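Local coordinates for RagB/SusD family nutrient uptake outer membrane protein (Bacteroides thetaiotaomicron, PDB 7KV2), which probably binds beta-glucans at the bacterial cell surface as a SusD-family outer-membrane protein, so that the polysaccharide can be taken up and metabolised, at residues 42-45 and 46-50; 138-141 and 142-146; 146-149 and 150-153; 295-298 and 299-302. One frame throughout, in Å; residues are numbered along the deposited sequence.

How the contacts relate
All four contacts are local: each joins adjoining segments of chain, so none closes a long loop, and none crosses or encloses another. From the N terminus, contact 1 (42-50) forms the first turns of helix 43-53. Contacts 2 and 3 follow one another along helix 137-162 and share Q146, with centres about 11 Å apart. The two helices meet side by side: D43 OD1 lies 2.7 Å from Y143 OH, a probable hydrogen bond tying contact 1 to contact 2, and V50 CG1 packs 3.6 Å from Q146 OE1. Contact 4 (295-302), where a loop enters helix 299-303, stands apart, its nearest atoms about 14 Å from contact 3.

Contact 1 (42-45 and 46-50); sequences TDEH and IQEAV
I46 N donates to T42 O over 3.0 Å, and H45 N reaches the same carbonyl, so two amides grip T42 O at the start of the helix. H45 N also meets the threonine side chain, T42 OG1, at 3.3 Å; this capping bond identifies T42 as the N-cap residue. The i to i+4 series continues with Q47 N to D43 O and A49 N to H45 O, while E48 N to E44 O is stretched to 3.4 Å and weak.

The side-chain bond from Q47 NE2 to D43 OD2 is short, 2.9 Å, yet weak because its N-H is bent to 125°; the amide and carboxylate planes stand 55° apart. The other carboxylate oxygen, D43 OD1, is held by Y143 OH. With CG anti to the backbone N (chi1 173°), the aspartate carboxylate lies beside the following turn, where OD2 meets Q47 NE2.

These turns open helix 43-53 of a SusD protein, whose sequence family belongs to the tetratricopeptide-repeat clan; I46 reaches both helix 110-130 (Y128) and helix 137-162 (Y143), and A49 packs on helix 110-130.

Farther out, E48 runs alongside H45, its OE2 in the plane of the imidazole at the ring edge, 3.6 Å from H45 ND1. E48 OE1 is anchored by Y39 OH, and the Y39 ring stacks on H45. E44 OE2 stands 4.4 Å from E48 OE2, a like-charge proximity that is probably mild, since both residues are exposed to solvent. In the first turn, I46 CG1 rests 3.6 Å from T42 O.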
loop_
_atom_site.group_PDB
_atom_site.type_symbol
_atom_site.label_atom_id
_atom_site.label_comp_id
_atom_site.label_asym_id
_atom_site.label_seq_id
_atom_site.Cartn_x
_atom_site.Cartn_y
_atom_site.Cartn_z
ATOM N N THR A 42 -27.537 -14.188 14.941
ATOM C CA THR A 42 -27.607 -15.233 13.878
ATOM C C THR A 42 -26.377 -15.216 12.947
ATOM O O THR A 42 -25.860 -14.131 12.610
ATOM C CB THR A 42 -28.854 -15.116 12.990
ATOM O OG1 THR A 42 -28.603 -14.118 12.000
ATOM C CG2 THR A 42 -30.120 -14.816 13.765
ATOM N N ASP A 43 -25.996 -16.400 12.476
ATOM C CA ASP A 43 -24.880 -16.629 11.528
ATOM C C ASP A 43 -25.020 -15.697 10.320
ATOM O O ASP A 43 -23.982 -15.173 9.838
ATOM C CB ASP A 43 -24.846 -18.094 11.090
ATOM C CG ASP A 43 -23.839 -18.353 9.986
ATOM O OD1 ASP A 43 -22.661 -18.612 10.322
ATOM O OD2 ASP A 43 -24.232 -18.228 8.807
ATOM N N GLU A 44 -26.244 -15.510 9.831
ATOM C CA GLU A 44 -26.510 -14.732 8.601
ATOM C C GLU A 44 -26.069 -13.285 8.833
ATOM O O GLU A 44 -25.499 -12.665 7.904
ATOM C CB GLU A 44 -27.993 -14.801 8.255
ATOM C CG GLU A 44 -28.359 -14.108 6.959
ATOM C CD GLU A 44 -29.799 -13.609 6.927
ATOM O OE1 GLU A 44 -30.519 -13.802 7.930
ATOM O OE2 GLU A 44 -30.197 -13.016 5.912
ATOM N N HIS A 45 -26.360 -12.752 10.015
ATOM C CA HIS A 45 -26.137 -11.321 10.338
ATOM C C HIS A 45 -24.659 -11.111 10.690
ATOM O O HIS A 45 -24.128 -10.017 10.375
ATOM C CB HIS A 45 -27.148 -10.858 11.402
ATOM C CG HIS A 45 -28.539 -10.662 10.867
ATOM N ND1 HIS A 45 -28.795 -10.390 9.519
ATOM C CD2 HIS A 45 -29.745 -10.672 11.480
ATOM C CE1 HIS A 45 -30.094 -10.259 9.336
ATOM N NE2 HIS A 45 -30.695 -10.426 10.523
ATOM N N ILE A 46 -24.031 -12.105 11.323
ATOM C CA ILE A 46 -22.578 -12.073 11.654
ATOM C C ILE A 46 -21.763 -12.072 10.342
ATOM O O ILE A 46 -20.783 -11.305 10.272
ATOM C CB ILE A 46 -22.217 -13.198 12.629
ATOM C CG1 ILE A 46 -22.798 -12.876 14.016
ATOM C CG2 ILE A 46 -20.711 -13.416 12.662
ATOM C CD1 ILE A 46 -22.654 -13.974 15.047
ATOM N N GLN A 47 -22.185 -12.830 9.318
ATOM C CA GLN A 47 -21.600 -12.753 7.943
ATOM C C GLN A 47 -21.659 -11.313 7.430
ATOM O O GLN A 47 -20.672 -10.868 6.819
ATOM C CB GLN A 47 -22.302 -13.717 6.980
ATOM C CG GLN A 47 -21.956 -15.170 7.271
ATOM C CD GLN A 47 -22.400 -16.111 6.183
ATOM O OE1 GLN A 47 -21.760 -16.220 5.149
ATOM N NE2 GLN A 47 -23.494 -16.814 6.425
ATOM N N GLU A 48 -22.758 -10.593 7.659
ATOM C CA GLU A 48 -22.869 -9.183 7.215
ATOM C C GLU A 48 -21.851 -8.317 7.973
ATOM O O GLU A 48 -21.263 -7.404 7.340
ATOM C CB GLU A 48 -24.288 -8.661 7.407
ATOM C CG GLU A 48 -25.297 -9.340 6.505
ATOM C CD GLU A 48 -26.718 -8.937 6.853
ATOM O OE1 GLU A 48 -26.874 -8.097 7.772
ATOM O OE2 GLU A 48 -27.650 -9.481 6.237
ATOM N N ALA A 49 -21.654 -8.574 9.261
ATOM C CA ALA A 49 -20.624 -7.915 10.109
ATOM C C ALA A 49 -19.201 -8.233 9.612
ATOM O O ALA A 49 -18.319 -7.341 9.685
ATOM C CB ALA A 49 -20.764 -8.353 11.543
ATOM N N VAL A 50 -18.937 -9.472 9.210
ATOM C CA VAL A 50 -17.598 -9.858 8.678
ATOM C C VAL A 50 -17.353 -9.036 7.398
ATOM O O VAL A 50 -16.301 -8.398 7.304
ATOM C CB VAL A 50 -17.458 -11.376 8.468
ATOM C CG1 VAL A 50 -16.127 -11.730 7.811
ATOM C CG2 VAL A 50 -17.598 -12.132 9.788
#

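Contact 2 (138-141 and 142-146)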
loop_
_atom_site.group_PDB
_atom_site.type_symbol
_atom_site.label_atom_id
_atom_site.label_comp_id
_atom_site.label_asym_id
_atom_site.label_seq_id
_atom_site.Cartn_x
_atom_site.Cartn_y
_atom_site.Cartn_z
ATOM N N ALA A 138 -16.779 -24.737 12.597
ATOM C CA ALA A 138 -15.954 -24.452 11.399
ATOM C C ALA A 138 -16.179 -22.998 10.957
ATOM O O ALA A 138 -15.192 -22.346 10.549
ATOM C CB ALA A 138 -16.278 -25.409 10.289
ATOM N N ASN A 139 -17.411 -22.491 11.053
ATOM C CA ASN A 139 -17.725 -21.113 10.586
ATOM C C ASN A 139 -17.165 -20.106 11.602
ATOM O O ASN A 139 -16.550 -19.097 11.181
ATOM C CB ASN A 139 -19.213 -20.883 10.329
ATOM C CG ASN A 139 -19.675 -21.444 9.006
ATOM O OD1 ASN A 139 -18.885 -22.038 8.280
ATOM N ND2 ASN A 139 -20.948 -21.258 8.684
ATOM N N ARG A 140 -17.352 -20.366 12.893
ATOM C CA ARG A 140 -16.825 -19.480 13.956
ATOM C C ARG A 140 -15.347 -19.220 13.652
ATOM O O ARG A 140 -14.967 -18.032 13.576
ATOM C CB ARG A 140 -17.027 -20.102 15.345
ATOM C CG ARG A 140 -16.422 -19.308 16.495
ATOM C CD ARG A 140 -16.519 -20.109 17.785
ATOM N NE ARG A 140 -17.938 -20.340 18.017
ATOM C CZ ARG A 140 -18.773 -19.466 18.566
ATOM N NH1 ARG A 140 -18.327 -18.306 19.031
ATOM N NH2 ARG A 140 -20.054 -19.777 18.671
ATOM N N ALA A 141 -14.565 -20.287 13.490
ATOM C CA ALA A 141 -13.090 -20.248 13.316
ATOM C C ALA A 141 -12.744 -19.439 12.044
ATOM O O ALA A 141 -11.785 -18.654 12.092
ATOM C CB ALA A 141 -12.553 -21.654 13.255
ATOM N N TYR A 142 -13.514 -19.624 10.967
ATOM C CA TYR A 142 -13.316 -18.917 9.678
ATOM C C TYR A 142 -13.613 -17.424 9.867
ATOM O O TYR A 142 -12.824 -16.619 9.362
ATOM C CB TYR A 142 -14.169 -19.507 8.557
ATOM C CG TYR A 142 -13.996 -18.843 7.208
ATOM C CD1 TYR A 142 -12.736 -18.633 6.648
ATOM C CD2 TYR A 142 -15.099 -18.429 6.479
ATOM C CE1 TYR A 142 -12.592 -18.026 5.404
ATOM C CE2 TYR A 142 -14.972 -17.835 5.229
ATOM C CZ TYR A 142 -13.712 -17.632 4.688
ATOM O OH TYR A 142 -13.620 -17.035 3.459
ATOM N N TYR A 143 -14.720 -17.057 10.510
ATOM C CA TYR A 143 -15.079 -15.639 10.775
ATOM C C TYR A 143 -13.978 -14.994 11.614
ATOM O O TYR A 143 -13.597 -13.835 11.366
ATOM C CB TYR A 143 -16.441 -15.519 11.467
ATOM C CG TYR A 143 -17.598 -16.133 10.718
ATOM C CD1 TYR A 143 -17.563 -16.289 9.336
ATOM C CD2 TYR A 143 -18.744 -16.561 11.378
ATOM C CE1 TYR A 143 -18.608 -16.871 8.637
ATOM C CE2 TYR A 143 -19.808 -17.121 10.687
ATOM C CZ TYR A 143 -19.731 -17.307 9.320
ATOM O OH TYR A 143 -20.755 -17.842 8.593
ATOM N N GLU A 144 -13.530 -15.718 12.635
ATOM C CA GLU A 144 -12.455 -15.306 13.558
ATOM C C GLU A 144 -11.157 -15.114 12.769
ATOM O O GLU A 144 -10.460 -14.118 13.004
ATOM C CB GLU A 144 -12.182 -16.395 14.600
ATOM C CG GLU A 144 -13.198 -16.431 15.739
ATOM C CD GLU A 144 -12.955 -17.509 16.804
ATOM O OE1 GLU A 144 -12.137 -18.441 16.558
ATOM O OE2 GLU A 144 -13.578 -17.411 17.878
ATOM N N ALA A 145 -10.796 -16.069 11.927
ATOM C CA ALA A 145 -9.558 -15.978 11.108
ATOM C C ALA A 145 -9.596 -14.683 10.281
ATOM O O ALA A 145 -8.585 -13.982 10.265
ATOM C CB ALA A 145 -9.391 -17.197 10.248
ATOM N N GLN A 146 -10.715 -14.345 9.654
ATOM C CA GLN A 146 -10.783 -13.137 8.779
ATOM C C GLN A 146 -10.634 -11.866 9.613
ATOM O O GLN A 146 -9.789 -10.981 9.268
ATOM C CB GLN A 146 -12.083 -13.092 7.984
ATOM C CG GLN A 146 -12.275 -14.284 7.040
ATOM C CD GLN A 146 -13.641 -14.222 6.404
ATOM O OE1 GLN A 146 -13.911 -13.359 5.566
ATOM N NE2 GLN A 146 -14.543 -15.110 6.829
#
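N139 and Y143 meet one helical turn apart, through backbone and side chain together. Four backbone bonds in i to i+4 sequence define the helix: Y143 N to N139 O is the straightest at 172° and spans 2.8 Å, E144 N bonds R140 O at 2.9 Å, A145 N bonds A141 O, and Y142 N bonds A138 O.

Aromatic contacts form the second group. N139 O sits over one face of the Y143 ring, 3.2 Å above its plane and displaced toward the rim. N139 CB packs 3.8 Å from Y143 CZ, with the asparagine lying alongside the phenol and its amide plane turned 43° from the ring. This follows from the tyrosine torsion, which sets CG beside the backbone N (chi1 -58°) and sends the ring back along the preceding turn. The phenol oxygen itself is bonded to D43. Farther along, Q146 NE2 lies over a face of the Y142 ring and makes a weak hydrogen bond to Y142 O.

This is the early part of helix 137-162, one of the long helices of this SusD protein, in which helix far outweighs strand; Y143 faces helices 43-53 and 110-130.

Charged side chains come last. E144 OE2 touches the aliphatic part of R140, 3.7 Å from CG. The charges are farther apart, R140 NH1 to E144 OE2 being 5.0 Å, and NH1 is instead bonded to L129 O.

Contact 3 (146-149 and 150-153)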
loop_
_atom_site.group_PDB
_atom_site.type_symbol
_atom_site.label_atom_id
_atom_site.label_comp_id
_atom_site.label_asym_id
_atom_site.label_seq_id
_atom_site.Cartn_x
_atom_site.Cartn_y
_atom_site.Cartn_z
ATOM N N GLN A 146 -10.715 -14.345 9.654
ATOM C CA GLN A 146 -10.783 -13.137 8.779
ATOM C C GLN A 146 -10.634 -11.866 9.613
ATOM O O GLN A 146 -9.789 -10.981 9.268
ATOM C CB GLN A 146 -12.083 -13.092 7.984
ATOM C CG GLN A 146 -12.275 -14.284 7.040
ATOM C CD GLN A 146 -13.641 -14.222 6.404
ATOM O OE1 GLN A 146 -13.911 -13.359 5.566
ATOM N NE2 GLN A 146 -14.543 -15.110 6.829
ATOM N N VAL A 147 -11.424 -11.726 10.681
ATOM C CA VAL A 147 -11.425 -10.440 11.425
ATOM C C VAL A 147 -10.175 -10.312 12.290
ATOM O O VAL A 147 -9.767 -9.190 12.436
ATOM C CB VAL A 147 -12.734 -10.182 12.202
ATOM C CG1 VAL A 147 -13.931 -10.247 11.264
ATOM C CG2 VAL A 147 -12.903 -11.118 13.397
ATOM N N ILE A 148 -9.547 -11.371 12.813
ATOM C CA ILE A 148 -8.282 -11.174 13.571
ATOM C C ILE A 148 -7.168 -10.760 12.584
ATOM O O ILE A 148 -6.342 -9.896 12.900
ATOM C CB ILE A 148 -7.906 -12.423 14.384
ATOM C CG1 ILE A 148 -8.966 -12.774 15.438
ATOM C CG2 ILE A 148 -6.539 -12.210 15.008
ATOM C CD1 ILE A 148 -8.723 -14.138 16.092
ATOM N N ALA A 149 -7.152 -11.336 11.389
ATOM C CA ALA A 149 -6.138 -11.004 10.372
ATOM C C ALA A 149 -6.362 -9.568 9.903
ATOM O O ALA A 149 -5.371 -8.827 9.830
ATOM C CB ALA A 149 -6.205 -11.980 9.215
ATOM N N LEU A 150 -7.604 -9.179 9.614
ATOM C CA LEU A 150 -7.934 -7.766 9.271
ATOM C C LEU A 150 -7.518 -6.859 10.417
ATOM O O LEU A 150 -7.019 -5.751 10.170
ATOM C CB LEU A 150 -9.413 -7.610 8.953
ATOM C CG LEU A 150 -9.864 -8.162 7.594
ATOM C CD1 LEU A 150 -11.383 -8.158 7.533
ATOM C CD2 LEU A 150 -9.302 -7.346 6.425
ATOM N N ARG A 151 -7.713 -7.298 11.661
ATOM C CA ARG A 151 -7.401 -6.399 12.790
ATOM C C ARG A 151 -5.904 -6.099 12.806
ATOM O O ARG A 151 -5.561 -4.957 13.031
ATOM C CB ARG A 151 -7.845 -7.015 14.121
ATOM C CG ARG A 151 -7.726 -6.051 15.285
ATOM C CD ARG A 151 -8.557 -6.528 16.489
ATOM N NE ARG A 151 -8.011 -7.764 17.019
ATOM C CZ ARG A 151 -8.680 -8.634 17.793
ATOM N NH1 ARG A 151 -9.937 -8.416 18.125
ATOM N NH2 ARG A 151 -8.086 -9.728 18.212
ATOM N N VAL A 152 -5.049 -7.088 12.571
ATOM C CA VAL A 152 -3.570 -6.921 12.511
ATOM C C VAL A 152 -3.241 -6.014 11.316
ATOM O O VAL A 152 -2.344 -5.152 11.462
ATOM C CB VAL A 152 -2.846 -8.274 12.452
ATOM C CG1 VAL A 152 -1.337 -8.103 12.312
ATOM C CG2 VAL A 152 -3.146 -9.128 13.691
ATOM N N PHE A 153 -3.957 -6.193 10.206
ATOM C CA PHE A 153 -3.752 -5.385 8.955
ATOM C C PHE A 153 -4.022 -3.898 9.283
ATOM O O PHE A 153 -3.198 -3.012 8.993
ATOM C CB PHE A 153 -4.599 -5.941 7.801
ATOM C CG PHE A 153 -4.243 -5.346 6.450
ATOM C CD1 PHE A 153 -4.695 -4.098 6.068
ATOM C CD2 PHE A 153 -3.289 -5.967 5.644
ATOM C CE1 PHE A 153 -4.312 -3.534 4.858
ATOM C CE2 PHE A 153 -2.883 -5.389 4.456
ATOM C CZ PHE A 153 -3.410 -4.178 4.059
#
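L150 folds back over the carbonyl of Q146: L150 N donates to Q146 O over 2.9 Å at 167°, and L150 CG rests 3.3 Å from that same oxygen. The leucine torsion explains the overlap: with chi1 at -74°, CG points away from the leucine's own carbonyl carbon and comes to lie against Q146 O. V152 repeats the pattern, its N bonded to I148 O at 3.1 Å and its CG2 3.4 Å from the same oxygen. R151 N to V147 O, more bent, and F153 N to A149 O complete four successive alpha-helical bonds.

Direct side-chain contact is slight; I148 CG1 approaches R151 NH2 obliquely at 4.2 Å. Mid-way along helix 137-162 the side chains instead spread toward three other helices, in a family of the tetratricopeptide-repeat clan. V147 and L150 meet helix 110-130, I148 and V152 meet helix 183-200, and A149 and F153 meet helix 217-231.

Polar ends are fixed farther out. The bent R151 chain delivers NH1 to N123 OD1, while Q146 OE1 is gripped by Y54 OH and R214 NH1. The F153 ring meets that of W157 at about 70°.

Contact 4 (295-298 and 299-302)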
loop_
_atom_site.group_PDB
_atom_site.type_symbol
_atom_site.label_atom_id
_atom_site.label_comp_id
_atom_site.label_asym_id
_atom_site.label_seq_id
_atom_site.Cartn_x
_atom_site.Cartn_y
_atom_site.Cartn_z
ATOM N N GLY A 295 -17.163 1.702 -3.807
ATOM C CA GLY A 295 -17.160 2.279 -5.160
ATOM C C GLY A 295 -15.759 2.208 -5.723
ATOM O O GLY A 295 -15.069 1.150 -5.478
ATOM N N GLY A 296 -15.346 3.273 -6.413
ATOM C CA GLY A 296 -13.987 3.415 -6.955
ATOM C C GLY A 296 -13.009 4.082 -6.010
ATOM O O GLY A 296 -13.319 4.288 -4.833
ATOM N N THR A 297 -11.804 4.319 -6.516
ATOM C CA THR A 297 -10.698 4.955 -5.782
ATOM C C THR A 297 -10.492 6.350 -6.333
ATOM O O THR A 297 -10.690 6.582 -7.517
ATOM C CB THR A 297 -9.408 4.115 -5.841
ATOM O OG1 THR A 297 -8.376 4.838 -5.214
ATOM C CG2 THR A 297 -8.941 3.781 -7.234
ATOM N N ALA A 298 -10.034 7.245 -5.485
ATOM C CA ALA A 298 -9.624 8.600 -5.874
ATOM C C ALA A 298 -8.192 8.593 -6.398
ATOM O O ALA A 298 -7.776 9.632 -6.928
ATOM C CB ALA A 298 -9.706 9.501 -4.651
ATOM N N LEU A 299 -7.431 7.505 -6.198
ATOM C CA LEU A 299 -5.938 7.563 -6.372
ATOM C C LEU A 299 -5.573 8.115 -7.750
ATOM O O LEU A 299 -4.745 9.030 -7.833
ATOM C CB LEU A 299 -5.286 6.221 -6.034
ATOM C CG LEU A 299 -3.793 6.119 -6.316
ATOM C CD1 LEU A 299 -2.997 7.118 -5.502
ATOM C CD2 LEU A 299 -3.236 4.733 -6.084
ATOM N N PRO A 300 -6.134 7.601 -8.870
ATOM C CA PRO A 300 -5.759 8.093 -10.202
ATOM C C PRO A 300 -6.040 9.588 -10.374
ATOM O O PRO A 300 -5.276 10.234 -11.031
ATOM C CB PRO A 300 -6.546 7.197 -11.159
ATOM C CG PRO A 300 -6.754 5.934 -10.368
ATOM C CD PRO A 300 -7.024 6.439 -8.969
ATOM N N THR A 301 -7.108 10.115 -9.789
ATOM C CA THR A 301 -7.402 11.569 -9.873
ATOM C C THR A 301 -6.249 12.311 -9.180
ATOM O O THR A 301 -5.778 13.347 -9.697
ATOM C CB THR A 301 -8.765 11.920 -9.267
ATOM O OG1 THR A 301 -9.809 11.322 -10.063
ATOM C CG2 THR A 301 -8.954 13.424 -9.225
ATOM N N LEU A 302 -5.805 11.837 -8.024
ATOM C CA LEU A 302 -4.757 12.547 -7.223
ATOM C C LEU A 302 -3.468 12.724 -8.027
ATOM O O LEU A 302 -2.958 13.867 -8.042
ATOM C CB LEU A 302 -4.465 11.769 -5.944
ATOM C CG LEU A 302 -5.605 11.802 -4.932
ATOM C CD1 LEU A 302 -5.386 10.830 -3.793
ATOM C CD2 LEU A 302 -5.783 13.203 -4.381
#
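T297 OG1 has two partners, L299 N across the contact and D61 OD2. The bond from L299 N is 3.0 Å long and nearly straight at 168°. A side-chain oxygen accepting from the amide two residues on makes an ST turn, and here it caps the entry to helix 299-303. D61 OD2 also bonds A298 N, so a single carboxylate oxygen fixes both the hydroxyl and the peptide beside it.

The threonine holds this pose with OG1 trans to its own amide nitrogen (chi1 175°), which leaves CG2 in the crowded position between the backbone N and the carbonyl carbon. From there the methyl meets P300 at CD, 3.7 Å away, the two side chains crossing at about a right angle. On the hydroxyl branch, T297 and L299 run side by side, with OG1 3.5 Å from L299 CB.

The next carbonyl begins the helical pattern: L302 N donates to A298 O over 3.2 Å at 155°. P300 has no amide hydrogen to offer that oxygen. All these residues are buried, and the first turn of the helix is pinned to its surroundings: L299 packs on N71 and L72 of helix 70-75, P300 rests on W396, and T301 OG1 bonds E393 O and W396 NE1. Around the accepting carbonyl, T301 CB comes to 3.4 Å from A298 O and L302 CG to 3.7 Å from A298 O.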